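Local coordinates for protein 4-amino-4-deoxychorismate lyase (Legionella pneumophila, PDB 3LUL) that is a fold-type IV, pyridoxal-phosphate-dependent enzyme of the class IV aminotransferase family, carrying its cofactor on a lysine, at residues I201-A204 with R205-H209. Numbering follows the deposited sequence. Where two conformers were deposited one is given.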
loop_
_atom_site.group_PDB
_atom_site.type_symbol
_atom_site.label_atom_id
_atom_site.label_comp_id
_atom_site.label_asym_id
_atom_site.label_seq_id
_atom_site.Cartn_x
_atom_site.Cartn_y
_atom_site.Cartn_z
ATOM N N ILE B 201 5.050 19.344 2.477
ATOM C CA ILE B 201 5.495 20.461 3.313
ATOM C C ILE B 201 6.332 21.440 2.478
ATOM O O ILE B 201 6.230 22.641 2.664
ATOM C CB ILE B 201 6.280 19.970 4.547
ATOM C CG1 ILE B 201 5.292 19.282 5.526
ATOM C CG2 ILE B 201 7.031 21.110 5.286
ATOM C CD1 ILE B 201 5.976 18.413 6.569
ATOM N N THR B 202 7.179 20.915 1.603
ATOM C CA THR B 202 8.078 21.762 0.836
ATOM C C THR B 202 7.254 22.576 -0.135
ATOM O O THR B 202 7.442 23.789 -0.261
ATOM C CB THR B 202 9.203 20.942 0.152
ATOM O OG1 THR B 202 9.800 20.047 1.101
ATOM C CG2 THR B 202 10.308 21.849 -0.389
ATOM N N ARG B 203 6.317 21.902 -0.791
ATOM C CA ARG B 203 5.309 22.525 -1.662
ATOM C C ARG B 203 4.603 23.669 -0.951
ATOM O O ARG B 203 4.492 24.765 -1.478
ATOM C CB ARG B 203 4.284 21.457 -2.097
ATOM C CG ARG B 203 3.025 21.965 -2.804
ATOM C CD ARG B 203 1.953 20.874 -2.971
ATOM N NE ARG B 203 0.798 21.340 -3.751
ATOM C CZ ARG B 203 -0.193 22.123 -3.290
ATOM N NH1 ARG B 203 -0.214 22.547 -2.040
ATOM N NH2 ARG B 203 -1.152 22.523 -4.108
ATOM N N ALA B 204 4.102 23.397 0.256
ATOM C CA ALA B 204 3.404 24.419 1.054
ATOM C C ALA B 204 4.294 25.625 1.378
ATOM O O ALA B 204 3.845 26.785 1.302
ATOM C CB ALA B 204 2.878 23.783 2.366
ATOM N N ARG B 205 5.547 25.353 1.758
ATOM C CA ARG B 205 6.522 26.420 2.074
ATOM C C ARG B 205 6.809 27.280 0.850
ATOM O O ARG B 205 6.874 28.506 0.939
ATOM C CB ARG B 205 7.841 25.845 2.597
ATOM C CG ARG B 205 7.775 25.227 4.017
ATOM C CD ARG B 205 9.038 24.413 4.260
ATOM N NE ARG B 205 10.220 25.256 4.069
ATOM C CZ ARG B 205 11.431 24.832 3.694
ATOM N NH1 ARG B 205 11.695 23.546 3.494
ATOM N NH2 ARG B 205 12.415 25.724 3.553
ATOM N N LEU B 206 6.964 26.628 -0.292
ATOM C CA LEU B 206 7.257 27.322 -1.544
ATOM C C LEU B 206 6.106 28.265 -1.924
ATOM O O LEU B 206 6.325 29.420 -2.267
ATOM C CB LEU B 206 7.539 26.296 -2.648
ATOM C CG LEU B 206 8.103 26.784 -3.970
ATOM C CD1 LEU B 206 8.810 25.645 -4.634
ATOM C CD2 LEU B 206 7.033 27.379 -4.875
ATOM N N ILE B 207 4.876 27.766 -1.835
ATOM C CA ILE B 207 3.691 28.590 -2.087
ATOM C C ILE B 207 3.643 29.818 -1.158
ATOM O O ILE B 207 3.402 30.922 -1.623
ATOM C CB ILE B 207 2.391 27.751 -2.013
ATOM C CG1 ILE B 207 2.353 26.753 -3.173
ATOM C CG2 ILE B 207 1.134 28.636 -2.089
ATOM C CD1 ILE B 207 1.304 25.667 -3.023
ATOM N N SER B 208 3.918 29.618 0.126
ATOM C CA SER B 208 3.956 30.718 1.108
ATOM C C SER B 208 4.991 31.757 0.722
ATOM O O SER B 208 4.699 32.942 0.710
ATOM C CB SER B 208 4.253 30.198 2.524
ATOM O OG SER B 208 3.148 29.502 3.057
ATOM N N HIS B 209 6.212 31.313 0.424
ATOM C CA HIS B 209 7.252 32.210 -0.062
ATOM C C HIS B 209 6.815 33.029 -1.281
ATOM O O HIS B 209 7.092 34.221 -1.344
ATOM C CB HIS B 209 8.556 31.464 -0.413
ATOM C CG HIS B 209 9.389 31.107 0.780
ATOM N ND1 HIS B 209 9.885 32.053 1.646
ATOM C CD2 HIS B 209 9.823 29.907 1.238
ATOM C CE1 HIS B 209 10.570 31.449 2.602
ATOM N NE2 HIS B 209 10.543 30.146 2.381
HETATM O O HOH W 1 10.373 21.078 3.527
HETATM O O HOH W 2 1.252 27.282 1.747
#
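Thr202 and Arg205 meet through a water at the start of helix 201-212. The water donates to Thr202 OG1 at 2.7 Å and accepts from Arg205 NH1 at 2.8 Å, lying in the guanidinium plane at its edge. The bend of the Arg205 chain at chi3 (56°) helps bring NH1 to this water. NH2 of Arg205 forms a salt bridge with Asp270, which also accepts from His209 NE2. The Arg205 chain crosses Ile201, with CD 4.0 Å from Ile201 CG2.

Four helical bonds satisfy the carbonyls of the first turn. Arg205 N, Leu206 N and Ile207 N donate to the O atoms of Ile201, Thr202 and Arg203. Ser208 N donates to Ala204 O at 3.1 Å. Ala204 O also accepts from a second water at 2.7 Å. In one of the two Ser208 conformers, OG also meets this water.

Arg203 and Ile207 run alongside each other. Ile207 CD1 sits over one guanidinium face of Arg203, offset toward its rim, 3.6 Å from NH1. The extended Arg203 chain takes NH2 to Glu219, a salt bridge to strand 217-219, and to Pro191 O.

Ile201 N and Thr202 OG1 both bind phosphate oxygens of the modified Lys141. The helix N-terminus thus forms part of the cofactor phosphate site, and its dipole probably favours the anion. Arg205 is linked to that site indirectly, through the water and Thr202.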